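Side-chain contacts in STING-associated CdnE c-di-GMP synthase (Flavobacteriaceae, PDB 6WT8), which synthesises the cyclic dinucleotide c-di-GMP, a signal that probably activates an associated STING protein in bacterial CBASS defence: residues Gly274-Arg277 with Ser278-Asn282; Asn255-Arg258 with Phe259-Ile263; Lys339-Glu342 with Ile343-Leu346; Gly91-Thr95 with Asn96-Leu100; Lys316-Arg319 with Asp320-Ser324. All coordinates share one frame; numbering follows the deposited sequence.

Contact 1 of 5, residues Gly274-Arg277 with Ser278-Asn282; sequences GSIR and SFHIN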
loop_
_atom_site.group_PDB
_atom_site.type_symbol
_atom_site.label_atom_id
_atom_site.label_comp_id
_atom_site.label_asym_id
_atom_site.label_seq_id
_atom_site.Cartn_x
_atom_site.Cartn_y
_atom_site.Cartn_z
ATOM N N GLY A 274 -8.049 -1.998 13.670
ATOM C CA GLY A 274 -9.312 -1.371 13.898
ATOM C C GLY A 274 -9.978 -0.951 12.608
ATOM O O GLY A 274 -9.839 -1.619 11.576
ATOM N N SER A 275 -10.780 0.118 12.698
ATOM C CA SER A 275 -11.571 0.573 11.567
ATOM C C SER A 275 -10.757 1.342 10.536
ATOM O O SER A 275 -11.159 1.391 9.352
ATOM C CB SER A 275 -12.714 1.460 12.032
ATOM O OG SER A 275 -12.272 2.632 12.641
ATOM N N ILE A 276 -9.648 1.974 10.943
ATOM C CA ILE A 276 -8.778 2.701 10.027
ATOM C C ILE A 276 -7.523 1.872 9.874
ATOM O O ILE A 276 -6.828 1.610 10.868
ATOM C CB ILE A 276 -8.435 4.096 10.566
ATOM C CG1 ILE A 276 -9.668 5.024 10.475
ATOM C CG2 ILE A 276 -7.222 4.768 9.828
ATOM C CD1 ILE A 276 -10.111 5.426 9.072
ATOM N N ARG A 277 -7.245 1.445 8.651
ATOM C CA ARG A 277 -6.108 0.611 8.327
ATOM C C ARG A 277 -5.181 1.349 7.364
ATOM O O ARG A 277 -5.411 2.488 6.989
ATOM C CB ARG A 277 -6.546 -0.712 7.694
ATOM C CG ARG A 277 -7.618 -1.480 8.487
ATOM C CD ARG A 277 -7.050 -2.224 9.666
ATOM N NE ARG A 277 -8.104 -3.091 10.201
ATOM C CZ ARG A 277 -8.183 -4.408 10.024
ATOM N NH1 ARG A 277 -7.237 -5.052 9.338
ATOM N NH2 ARG A 277 -9.206 -5.077 10.549
ATOM N N SER A 278 -4.117 0.661 6.969
ATOM C CA SER A 278 -3.170 1.251 6.023
ATOM C C SER A 278 -3.866 1.804 4.778
ATOM O O SER A 278 -3.573 2.941 4.358
ATOM C CB SER A 278 -2.139 0.187 5.665
ATOM O OG SER A 278 -1.215 0.695 4.737
ATOM N N PHE A 279 -4.816 1.043 4.223
ATOM C CA PHE A 279 -5.582 1.446 3.040
ATOM C C PHE A 279 -6.208 2.827 3.244
ATOM O O PHE A 279 -6.181 3.676 2.331
ATOM C CB PHE A 279 -6.622 0.297 2.847
ATOM C CG PHE A 279 -7.718 0.531 1.856
ATOM C CD1 PHE A 279 -7.586 -0.028 0.560
ATOM C CD2 PHE A 279 -8.858 1.218 2.180
ATOM C CE1 PHE A 279 -8.583 0.134 -0.401
ATOM C CE2 PHE A 279 -9.889 1.353 1.255
ATOM C CZ PHE A 279 -9.743 0.831 -0.043
ATOM N N HIS A 280 -6.785 3.054 4.430
ATOM C CA HIS A 280 -7.467 4.320 4.680
ATOM C C HIS A 280 -6.477 5.428 4.891
ATOM O O HIS A 280 -6.730 6.565 4.454
ATOM C CB HIS A 280 -8.381 4.218 5.907
ATOM C CG HIS A 280 -9.318 3.076 5.823
ATOM N ND1 HIS A 280 -8.997 1.832 6.329
ATOM C CD2 HIS A 280 -10.556 2.950 5.252
ATOM C CE1 HIS A 280 -10.010 1.003 6.100
ATOM N NE2 HIS A 280 -10.980 1.668 5.485
ATOM N N ILE A 281 -5.362 5.159 5.587
ATOM C CA ILE A 281 -4.337 6.191 5.772
ATOM C C ILE A 281 -3.762 6.601 4.428
ATOM O O ILE A 281 -3.591 7.805 4.146
ATOM C CB ILE A 281 -3.228 5.674 6.719
ATOM C CG1 ILE A 281 -3.802 5.672 8.121
ATOM C CG2 ILE A 281 -2.017 6.633 6.681
ATOM C CD1 ILE A 281 -2.891 5.019 9.166
ATOM N N ASN A 282 -3.508 5.616 3.561
ATOM C CA ASN A 282 -3.002 5.936 2.221
ATOM C C ASN A 282 -3.966 6.880 1.527
ATOM O O ASN A 282 -3.557 7.865 0.913
ATOM C CB ASN A 282 -2.874 4.678 1.364
ATOM C CG ASN A 282 -1.768 3.734 1.796
ATOM O OD1 ASN A 282 -0.861 4.103 2.527
ATOM N ND2 ASN A 282 -1.863 2.464 1.329
#

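Contact 2 of 5, residues Asn255-Arg258 with Phe259-Ile263; sequences NMIR and FLKNI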
loop_
_atom_site.group_PDB
_atom_site.type_symbol
_atom_site.label_atom_id
_atom_site.label_comp_id
_atom_site.label_asym_id
_atom_site.label_seq_id
_atom_site.Cartn_x
_atom_site.Cartn_y
_atom_site.Cartn_z
ATOM N N ASN A 255 6.279 10.347 3.372
ATOM C CA ASN A 255 6.628 10.731 4.734
ATOM C C ASN A 255 5.370 10.952 5.570
ATOM O O ASN A 255 5.301 10.516 6.734
ATOM C CB ASN A 255 7.486 12.005 4.713
ATOM C CG ASN A 255 8.834 11.775 4.064
ATOM O OD1 ASN A 255 9.410 10.677 4.148
ATOM N ND2 ASN A 255 9.395 12.841 3.488
HETATM N N MSE A 256 4.322 11.545 4.967
HETATM C CA MSE A 256 3.051 11.753 5.710
HETATM C C MSE A 256 2.389 10.409 6.002
HETATM O O MSE A 256 1.856 10.196 7.122
HETATM C CB MSE A 256 2.057 12.657 4.962
HETATM C CG MSE A 256 2.607 14.055 4.953
HETATM SE SE MSE A 256 1.224 15.379 4.314
HETATM C CE MSE A 256 0.558 14.383 2.697
ATOM N N ILE A 257 2.416 9.487 5.034
ATOM C CA ILE A 257 1.765 8.189 5.261
ATOM C C ILE A 257 2.443 7.457 6.416
ATOM O O ILE A 257 1.778 6.905 7.327
ATOM C CB ILE A 257 1.830 7.373 3.969
ATOM C CG1 ILE A 257 0.806 7.967 2.987
ATOM C CG2 ILE A 257 1.474 5.859 4.248
ATOM C CD1 ILE A 257 0.904 7.418 1.559
ATOM N N ARG A 258 3.792 7.371 6.358
ATOM C CA ARG A 258 4.512 6.627 7.397
ATOM C C ARG A 258 4.326 7.292 8.752
ATOM O O ARG A 258 4.227 6.605 9.766
ATOM C CB ARG A 258 5.996 6.519 7.008
ATOM C CG ARG A 258 6.166 5.605 5.775
ATOM C CD ARG A 258 7.644 5.270 5.498
ATOM N NE ARG A 258 8.312 6.496 5.114
ATOM C CZ ARG A 258 8.776 6.823 3.901
ATOM N NH1 ARG A 258 8.800 6.044 2.798
ATOM N NH2 ARG A 258 9.296 8.012 3.773
ATOM N N PHE A 259 4.336 8.634 8.788
ATOM C CA PHE A 259 4.099 9.340 10.050
ATOM C C PHE A 259 2.759 8.964 10.635
ATOM O O PHE A 259 2.681 8.587 11.802
ATOM C CB PHE A 259 4.169 10.848 9.790
ATOM C CG PHE A 259 3.892 11.707 10.984
ATOM C CD1 PHE A 259 4.736 11.715 12.048
ATOM C CD2 PHE A 259 2.859 12.574 10.966
ATOM C CE1 PHE A 259 4.484 12.537 13.179
ATOM C CE2 PHE A 259 2.606 13.395 12.067
ATOM C CZ PHE A 259 3.449 13.396 13.155
ATOM N N LEU A 260 1.679 9.042 9.838
ATOM C CA LEU A 260 0.362 8.739 10.432
ATOM C C LEU A 260 0.275 7.277 10.874
ATOM O O LEU A 260 -0.358 6.956 11.888
ATOM C CB LEU A 260 -0.774 9.047 9.440
ATOM C CG LEU A 260 -1.291 10.453 9.247
ATOM C CD1 LEU A 260 -2.679 10.305 8.523
ATOM C CD2 LEU A 260 -1.457 11.192 10.583
ATOM N N LYS A 261 0.885 6.353 10.107
ATOM C CA LYS A 261 0.898 4.943 10.516
ATOM C C LYS A 261 1.609 4.771 11.851
ATOM O O LYS A 261 1.132 4.029 12.723
ATOM C CB LYS A 261 1.564 4.086 9.439
ATOM C CG LYS A 261 0.713 3.852 8.206
ATOM C CD LYS A 261 1.481 2.881 7.305
ATOM C CE LYS A 261 0.808 2.640 6.026
ATOM N NZ LYS A 261 1.534 1.428 5.432
ATOM N N ASN A 262 2.716 5.484 12.058
ATOM C CA ASN A 262 3.424 5.387 13.331
ATOM C C ASN A 262 2.583 5.974 14.453
ATOM O O ASN A 262 2.571 5.430 15.563
ATOM C CB ASN A 262 4.782 6.128 13.232
ATOM C CG ASN A 262 5.911 5.184 12.745
ATOM O OD1 ASN A 262 6.197 4.190 13.415
ATOM N ND2 ASN A 262 6.509 5.454 11.582
ATOM N N ILE A 263 1.970 7.142 14.226
ATOM C CA ILE A 263 1.119 7.732 15.273
ATOM C C ILE A 263 0.004 6.763 15.638
ATOM O O ILE A 263 -0.291 6.550 16.814
ATOM C CB ILE A 263 0.526 9.073 14.809
ATOM C CG1 ILE A 263 1.614 10.111 14.558
ATOM C CG2 ILE A 263 -0.527 9.625 15.791
ATOM C CD1 ILE A 263 2.644 10.231 15.580
#

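Contact 3 of 5, residues Lys339-Glu342 with Ile343-Leu346; sequences KLIE and IEFL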
loop_
_atom_site.group_PDB
_atom_site.type_symbol
_atom_site.label_atom_id
_atom_site.label_comp_id
_atom_site.label_asym_id
_atom_site.label_seq_id
_atom_site.Cartn_x
_atom_site.Cartn_y
_atom_site.Cartn_z
ATOM N N LYS A 339 -14.941 4.774 12.197
ATOM C CA LYS A 339 -13.705 5.302 11.628
ATOM C C LYS A 339 -13.411 6.671 12.200
ATOM O O LYS A 339 -12.258 6.984 12.519
ATOM C CB LYS A 339 -13.847 5.371 10.093
ATOM C CG LYS A 339 -13.756 3.986 9.438
ATOM C CD LYS A 339 -14.207 4.048 7.958
ATOM C CE LYS A 339 -14.012 2.657 7.337
ATOM N NZ LYS A 339 -14.671 2.513 5.966
ATOM N N LEU A 340 -14.459 7.491 12.355
ATOM C CA LEU A 340 -14.248 8.826 12.909
ATOM C C LEU A 340 -13.742 8.803 14.346
ATOM O O LEU A 340 -13.026 9.739 14.735
ATOM C CB LEU A 340 -15.533 9.643 12.804
ATOM C CG LEU A 340 -15.836 10.090 11.372
ATOM C CD1 LEU A 340 -17.165 10.874 11.348
ATOM C CD2 LEU A 340 -14.669 10.953 10.788
ATOM N N ILE A 341 -14.084 7.793 15.151
ATOM C CA ILE A 341 -13.481 7.721 16.487
ATOM C C ILE A 341 -11.963 7.646 16.341
ATOM O O ILE A 341 -11.214 8.329 17.043
ATOM C CB ILE A 341 -14.018 6.526 17.280
ATOM C CG1 ILE A 341 -15.511 6.777 17.573
ATOM C CG2 ILE A 341 -13.174 6.326 18.583
ATOM C CD1 ILE A 341 -15.836 8.309 17.979
ATOM N N GLU A 342 -11.484 6.759 15.460
ATOM C CA GLU A 342 -10.036 6.620 15.310
ATOM C C GLU A 342 -9.432 7.902 14.732
ATOM O O GLU A 342 -8.351 8.322 15.149
ATOM C CB GLU A 342 -9.746 5.392 14.439
ATOM C CG GLU A 342 -10.266 4.137 15.163
ATOM C CD GLU A 342 -9.807 2.827 14.556
ATOM O OE1 GLU A 342 -8.958 2.813 13.637
ATOM O OE2 GLU A 342 -10.343 1.775 15.006
ATOM N N ILE A 343 -10.100 8.525 13.761
ATOM C CA ILE A 343 -9.594 9.799 13.222
ATOM C C ILE A 343 -9.519 10.831 14.341
ATOM O O ILE A 343 -8.561 11.608 14.418
ATOM C CB ILE A 343 -10.489 10.301 12.067
ATOM C CG1 ILE A 343 -10.545 9.250 10.947
ATOM C CG2 ILE A 343 -10.023 11.681 11.525
ATOM C CD1 ILE A 343 -9.193 8.953 10.340
ATOM N N GLU A 344 -10.558 10.898 15.208
ATOM C CA GLU A 344 -10.517 11.854 16.328
ATOM C C GLU A 344 -9.327 11.582 17.269
ATOM O O GLU A 344 -8.651 12.524 17.707
ATOM C CB GLU A 344 -11.827 11.820 17.124
ATOM C CG GLU A 344 -13.001 12.371 16.350
ATOM C CD GLU A 344 -14.366 12.112 16.998
ATOM O OE1 GLU A 344 -14.428 11.810 18.217
ATOM O OE2 GLU A 344 -15.374 12.192 16.266
ATOM N N PHE A 345 -9.055 10.321 17.628
ATOM C CA PHE A 345 -7.881 10.054 18.466
ATOM C C PHE A 345 -6.601 10.418 17.744
ATOM O O PHE A 345 -5.654 10.948 18.366
ATOM C CB PHE A 345 -7.882 8.571 18.894
ATOM C CG PHE A 345 -8.834 8.271 20.022
ATOM C CD1 PHE A 345 -8.785 9.019 21.192
ATOM C CD2 PHE A 345 -9.758 7.241 19.909
ATOM C CE1 PHE A 345 -9.639 8.681 22.258
ATOM C CE2 PHE A 345 -10.601 6.920 20.985
ATOM C CZ PHE A 345 -10.558 7.666 22.122
ATOM N N LEU A 346 -6.525 10.155 16.439
ATOM C CA LEU A 346 -5.313 10.562 15.704
ATOM C C LEU A 346 -5.163 12.075 15.702
ATOM O O LEU A 346 -4.050 12.589 15.869
ATOM C CB LEU A 346 -5.378 10.078 14.252
ATOM C CG LEU A 346 -5.241 8.590 14.048
ATOM C CD1 LEU A 346 -5.378 8.324 12.541
ATOM C CD2 LEU A 346 -3.886 8.058 14.525
#

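Contact 4 of 5, residues Gly91-Thr95 with Asn96-Leu100; sequences GSVMT and NTHIL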
loop_
_atom_site.group_PDB
_atom_site.type_symbol
_atom_site.label_atom_id
_atom_site.label_comp_id
_atom_site.label_asym_id
_atom_site.label_seq_id
_atom_site.Cartn_x
_atom_site.Cartn_y
_atom_site.Cartn_z
ATOM N N GLY A 91 1.820 -5.145 -1.754
ATOM C CA GLY A 91 2.087 -4.834 -0.345
ATOM C C GLY A 91 2.704 -3.440 -0.156
ATOM O O GLY A 91 3.252 -2.859 -1.068
ATOM N N SER A 92 2.583 -2.908 1.057
ATOM C CA SER A 92 3.137 -1.593 1.349
ATOM C C SER A 92 4.655 -1.541 1.187
ATOM O O SER A 92 5.211 -0.465 0.958
ATOM C CB SER A 92 2.761 -1.154 2.756
ATOM O OG SER A 92 3.234 -2.055 3.682
ATOM N N VAL A 93 5.360 -2.683 1.240
ATOM C CA VAL A 93 6.796 -2.655 1.026
ATOM C C VAL A 93 7.100 -2.179 -0.391
ATOM O O VAL A 93 8.112 -1.517 -0.624
ATOM C CB VAL A 93 7.400 -4.040 1.353
ATOM C CG1 VAL A 93 8.882 -4.052 0.962
ATOM C CG2 VAL A 93 7.259 -4.362 2.871
HETATM N N MSE A 94 6.166 -2.399 -1.332
HETATM C CA MSE A 94 6.415 -1.952 -2.699
HETATM C C MSE A 94 6.317 -0.443 -2.940
HETATM O O MSE A 94 6.737 0.041 -3.990
HETATM C CB MSE A 94 5.448 -2.642 -3.680
HETATM C CG MSE A 94 5.790 -4.118 -3.871
HETATM SE SE MSE A 94 7.566 -4.435 -4.631
HETATM C CE MSE A 94 7.250 -3.802 -6.384
ATOM N N THR A 95 5.766 0.288 -1.977
ATOM C CA THR A 95 5.869 1.759 -1.966
ATOM C C THR A 95 6.771 2.256 -0.865
ATOM O O THR A 95 6.830 3.476 -0.618
ATOM C CB THR A 95 4.474 2.376 -1.808
ATOM O OG1 THR A 95 3.800 1.779 -0.708
ATOM C CG2 THR A 95 3.585 2.143 -3.071
ATOM N N ASN A 96 7.435 1.345 -0.144
ATOM C CA ASN A 96 8.234 1.686 1.028
ATOM C C ASN A 96 7.431 2.490 2.031
ATOM O O ASN A 96 8.000 3.384 2.707
ATOM C CB ASN A 96 9.513 2.463 0.641
ATOM C CG ASN A 96 10.487 2.553 1.803
ATOM O OD1 ASN A 96 10.566 1.598 2.614
ATOM N ND2 ASN A 96 11.210 3.720 1.939
ATOM N N THR A 97 6.125 2.172 2.178
ATOM C CA THR A 97 5.328 2.866 3.184
ATOM C C THR A 97 5.042 1.981 4.379
ATOM O O THR A 97 4.225 2.339 5.229
ATOM C CB THR A 97 4.034 3.416 2.589
ATOM O OG1 THR A 97 3.344 2.352 1.914
ATOM C CG2 THR A 97 4.394 4.563 1.616
ATOM N N HIS A 98 5.708 0.832 4.470
ATOM C CA HIS A 98 5.608 0.047 5.686
ATOM C C HIS A 98 6.380 0.725 6.821
ATOM O O HIS A 98 7.279 1.533 6.607
ATOM C CB HIS A 98 6.142 -1.380 5.461
ATOM C CG HIS A 98 7.568 -1.434 4.984
ATOM N ND1 HIS A 98 7.994 -0.771 3.868
ATOM C CD2 HIS A 98 8.638 -2.143 5.438
ATOM C CE1 HIS A 98 9.281 -1.012 3.669
ATOM N NE2 HIS A 98 9.681 -1.876 4.582
ATOM N N ILE A 99 6.035 0.367 8.067
ATOM C CA ILE A 99 6.708 0.928 9.237
ATOM C C ILE A 99 7.268 -0.145 10.161
ATOM O O ILE A 99 7.833 0.194 11.226
ATOM C CB ILE A 99 5.797 1.884 10.043
ATOM C CG1 ILE A 99 4.574 1.168 10.538
ATOM C CG2 ILE A 99 5.391 3.080 9.164
ATOM C CD1 ILE A 99 3.938 1.841 11.823
ATOM N N LEU A 100 7.159 -1.422 9.787
ATOM C CA LEU A 100 7.779 -2.492 10.578
ATOM C C LEU A 100 8.850 -3.189 9.753
ATOM O O LEU A 100 8.585 -3.597 8.616
ATOM C CB LEU A 100 6.748 -3.540 11.044
ATOM C CG LEU A 100 5.472 -3.034 11.706
ATOM C CD1 LEU A 100 4.521 -4.190 12.090
ATOM C CD2 LEU A 100 5.794 -2.187 12.900
#

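Contact 5 of 5, residues Lys316-Arg319 with Asp320-Ser324; sequences KSYR and DNIKS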
loop_
_atom_site.group_PDB
_atom_site.type_symbol
_atom_site.label_atom_id
_atom_site.label_comp_id
_atom_site.label_asym_id
_atom_site.label_seq_id
_atom_site.Cartn_x
_atom_site.Cartn_y
_atom_site.Cartn_z
ATOM N N LYS A 316 -19.142 16.836 6.496
ATOM C CA LYS A 316 -19.704 15.565 6.034
ATOM C C LYS A 316 -19.571 15.415 4.524
ATOM O O LYS A 316 -19.139 14.366 4.057
ATOM C CB LYS A 316 -21.199 15.445 6.449
ATOM C CG LYS A 316 -21.820 14.102 6.009
ATOM C CD LYS A 316 -23.300 14.114 6.396
ATOM C CE LYS A 316 -24.010 12.774 6.241
ATOM N NZ LYS A 316 -23.379 11.848 5.303
ATOM N N SER A 317 -19.951 16.435 3.728
ATOM C CA SER A 317 -19.885 16.237 2.270
ATOM C C SER A 317 -18.454 16.010 1.807
ATOM O O SER A 317 -18.204 15.197 0.900
ATOM C CB SER A 317 -20.523 17.420 1.513
ATOM O OG SER A 317 -19.810 18.619 1.735
ATOM N N TYR A 318 -17.490 16.684 2.440
ATOM C CA TYR A 318 -16.086 16.443 2.127
ATOM C C TYR A 318 -15.697 15.003 2.448
ATOM O O TYR A 318 -15.104 14.295 1.613
ATOM C CB TYR A 318 -15.217 17.414 2.921
ATOM C CG TYR A 318 -13.759 17.248 2.644
ATOM C CD1 TYR A 318 -13.240 17.566 1.400
ATOM C CD2 TYR A 318 -12.902 16.734 3.590
ATOM C CE1 TYR A 318 -11.890 17.387 1.126
ATOM C CE2 TYR A 318 -11.565 16.561 3.329
ATOM C CZ TYR A 318 -11.073 16.892 2.104
ATOM O OH TYR A 318 -9.739 16.712 1.865
ATOM N N ARG A 319 -15.997 14.535 3.670
ATOM C CA ARG A 319 -15.501 13.197 3.976
ATOM C C ARG A 319 -16.216 12.148 3.145
ATOM O O ARG A 319 -15.598 11.150 2.745
ATOM C CB ARG A 319 -15.626 12.923 5.472
ATOM C CG ARG A 319 -16.728 12.073 5.921
ATOM C CD ARG A 319 -16.708 11.878 7.454
ATOM N NE ARG A 319 -18.078 12.046 7.893
ATOM C CZ ARG A 319 -18.566 13.051 8.618
ATOM N NH1 ARG A 319 -17.816 14.045 9.073
ATOM N NH2 ARG A 319 -19.861 13.064 8.877
ATOM N N ASP A 320 -17.475 12.395 2.802
ATOM C CA ASP A 320 -18.241 11.389 2.090
ATOM C C ASP A 320 -17.745 11.173 0.671
ATOM O O ASP A 320 -18.112 10.159 0.049
ATOM C CB ASP A 320 -19.710 11.797 2.058
ATOM C CG ASP A 320 -20.416 11.477 3.344
ATOM O OD1 ASP A 320 -19.828 10.788 4.212
ATOM O OD2 ASP A 320 -21.562 11.952 3.500
ATOM N N ASN A 321 -16.926 12.069 0.133
ATOM C CA ASN A 321 -16.497 11.938 -1.250
ATOM C C ASN A 321 -15.023 11.565 -1.398
ATOM O O ASN A 321 -14.506 11.543 -2.516
ATOM C CB ASN A 321 -16.834 13.246 -1.986
ATOM C CG ASN A 321 -18.326 13.326 -2.305
ATOM O OD1 ASN A 321 -18.796 12.683 -3.246
ATOM N ND2 ASN A 321 -19.086 14.018 -1.461
ATOM N N ILE A 322 -14.334 11.246 -0.297
ATOM C CA ILE A 322 -12.957 10.799 -0.381
ATOM C C ILE A 322 -12.946 9.343 -0.849
ATOM O O ILE A 322 -13.566 8.468 -0.226
ATOM C CB ILE A 322 -12.241 10.940 0.970
ATOM C CG1 ILE A 322 -12.296 12.407 1.482
ATOM C CG2 ILE A 322 -10.773 10.485 0.822
ATOM C CD1 ILE A 322 -11.660 12.554 2.845
ATOM N N LYS A 323 -12.236 9.083 -1.938
ATOM C CA LYS A 323 -12.111 7.729 -2.485
ATOM C C LYS A 323 -10.825 7.070 -2.011
ATOM O O LYS A 323 -9.876 7.703 -1.573
ATOM C CB LYS A 323 -12.086 7.773 -4.021
ATOM C CG LYS A 323 -13.405 8.311 -4.600
ATOM C CD LYS A 323 -13.403 8.207 -6.110
ATOM C CE LYS A 323 -14.736 8.727 -6.639
ATOM N NZ LYS A 323 -14.744 8.623 -8.147
ATOM N N SER A 324 -10.822 5.740 -2.113
ATOM C CA SER A 324 -9.589 4.977 -1.956
ATOM C C SER A 324 -8.614 5.325 -3.068
ATOM O O SER A 324 -9.017 5.855 -4.112
ATOM C CB SER A 324 -9.928 3.490 -1.982
ATOM O OG SER A 324 -10.672 3.166 -3.152
HETATM O O HOH W 1 -20.599 10.895 6.860
HETATM O O HOH W 2 -15.514 8.595 1.705
#

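Contact 1 of 5, residues Gly274-Arg277 with Ser278-Asn282
His-280 folds back toward the segment before its own helix, and its imidazole lies side by side with the Arg-277 chain. With CG beside the backbone N (chi1 -53°), the ring brings ND1 2.9 Å from the backbone N of Arg-277. The hydrogen bond is nearly straight at 167°, though the donor lies somewhat out of the ring plane. The carbonyl O of Ser-275 sits over one face, 3.5 Å from CE1 of His-280, and CD2 of Phe-279 stands over the opposite face. The arginine chain bends at chi2 and turns its guanidinium 61° from the ring plane; NE of Arg-277 gives an in-plane bond of 2.7 Å to Gly-274 O. CD1 of Ile-276 packs on CB of His-280, and the side chains of Ile-276 and Ile-281 cross at about a right angle, CG2 of Ile-276 lying 3.9 Å from CG1 of Ile-281. Arg-277 is the N-cap; its O accepts the first helical bond, from Ile-281 N. A side chain three residues on that takes the N-cap N-H resembles one half of a capping box; the arginine offers no side-chain acceptor for the other. Since ND1 accepts, the imidazole is probably neutral, protonated on NE2.

Contact 2 of 5, residues Asn255-Arg258 with Phe259-Ile263
From Asn-255 to Arg-258, each carbonyl takes the N-H four residues on in regular alpha-helical fashion, as in the 3.0 Å bond from Lys-261 N to Ile-257 O. Along one flank Ile-257 and Lys-261 run side by side: CG2 of the isoleucine touches CE of the lysine at 3.7 Å, and CG of Lys-261 lies 3.4 Å from Ile-257 O. The lysine stays extended beyond CG, which carries NZ away to Thr-97 O and, weakly, to Ser-278 OG. Another flank is polar. Asn-262 adds a weak second bond to Arg-258 O, 3.1 Å from ND2 and bent to 127°, while the same amide donates to Ser-54 O and accepts at OD1 from Arg-15. Arg-258 bends at chi3 (-66°), bringing NH2 to within 2.7 Å of Asn-255 OD1, again a weak, angled bond. Its firmer partners are Met-55 O for NE and Asn-96 O for NH1, so this buried guanidinium has partners in three separate parts of the chain. Phe-259 has CG1 of Ile-263 over one face, toward the rim. Helix 253-266 is packed between several others: Phe-259 lies on helix 46-56 and on Leu-350 of helix 336-360, Ile-263 also meets helix 336-360, and Ile-257 and Leu-260 pack on helix 278-287.

Contact 3 of 5, residues Lys339-Glu342 with Ile343-Leu346
Two turns of the long C-terminal helix 336-360 bring Ile-341 against Phe-345 and Glu-344. The isoleucine and the phenylalanine lie side by side and point the same way, CG2 of Ile-341 resting 3.6 Å from CE2 of Phe-345. The other branch of Ile-341 crosses Glu-344, its CD1 coming 3.8 Å from OE1. A first torsion of -69° sets CG of Glu-344 anti to its own carbonyl carbon, and the chain runs back over the preceding turn, so that CG sits 3.1 Å from Leu-340 O. An alanine here removes CG and the carboxylate, and would probably uncover Leu-340 O and leave the CD1 end of Ile-341 without its neighbour. Toward the interior, CG1 of Ile-343 reaches 3.2 Å from Lys-339 O, and CG of Leu-346 lies 3.3 Å from Glu-342 O. The backbone bonds are regular, such as Phe-345 N to Ile-341 O at 3.0 Å. The charged ends of Glu-342 and Lys-339 find partners outside this stretch: the two carboxylate oxygens of Glu-342 accept the backbone N-H groups of Ser-275 and Ile-276, and Lys-339 NZ donates to Phe-334 O and Ile-331 O. The ring of Phe-345 stacks with His-269. This i to i+3 and i to i+4 spacing is that of an alpha-helix packed on one side, with Ile-343 and Leu-346 turned to helices 278-287, 300-314 and 253-266, and Ile-341 exposed.

Contact 4 of 5, residues Gly91-Thr95 with Asn96-Leu100
Val-93 lays CG2 over the middle of the His-98 imidazole, a CH-pi contact 3.6 Å from CG2 to the ring centroid and only 10° off the normal. CG of His-98 sits between backbone N and carbonyl carbon (chi1 58°), folding the ring back over the turn; its NE2 bonds Thr-63 OG1, whereas ND1 is buried without a partner. A leucine in its place would probably leave Thr-63 OG1 without its mate and Val-93 without a flat face to rest on. Thr-95 OG1 and Thr-97 OG1 share a hydrogen bond of 2.7 Å. Thr-97 N reaches Ser-92 O at 3.0 Å and Asn-96 N reaches Val-93 O at 3.0 Å, a Schellman motif with Asn-96 in the left-handed conformation. Gly-91 and Ser-92 directly after strand 85-90 are consistent with the Gly-Ser motif of nucleotidyltransferases of this superfamily. Between strands 85-90 and 106-112, the turn meets helix 60-81 through Val-93, helix 235-248 through Thr-95 and helix 253-266 through Thr-97.

Contact 5 of 5, residues Lys316-Arg319 with Asp320-Ser324
Lys-316 and Asp-320 form a salt bridge one helical turn apart, NZ lying 2.6 Å from OD2 and using that oxygen's syn lone pair. The lysine is extended until chi4, where a bend (-22°) swings NZ over to the carboxylate. A water donates to Asp-320 OD1 and accepts from Arg-319 NE at 3.0 Å, within the guanidinium plane. Guanidinium and carboxylate planes stand 89° apart and OD1 lies well out of the former, so no N-H of Arg-319 points at it; apart from the water, they probably attract by charge. Asn-321 turns its amide back and ND2 donates to Ser-317 O at 2.8 Å, nearly straight at 165°. The Ile-322 side chain slants past Tyr-318, its CD1 4.0 Å from CE2 of the ring. Behind these, Arg-319 NH1 is held by Ile-312 O and Tyr-318 OH by Glu-308. The backbone bonds shift to i+3, with Asn-321 N to Tyr-318 O at 3.2 Å and Ile-322 N to Arg-319 O; a second water spans Arg-319 O and Ile-322 O. Such i to i+4 salt bridges are common on surface helices; here the chain then passes into the loop before helix 336-360.

In the fold
Along the chain the order is contact 4, contact 2, contact 1, contact 5, contact 3. Contacts 2 and 1 belong to successive helices, 253-266 and 278-287, with centres about 11 Å apart, and contact 1 lies equally far from contact 3 on helix 336-360. Contact 4 also stands about 11 Å from contact 2, in the loop between strands 85-90 and 106-112 of the mixed sheet. Contact 5 lies at the surface, touching contact 1 through Phe-279 and Ser-324 and contact 3 through Leu-340 and Arg-319; its centre is about 25 Å from that of contact 4. Contact 2 thus joins the sheet-side loop to the helical part of this single chain.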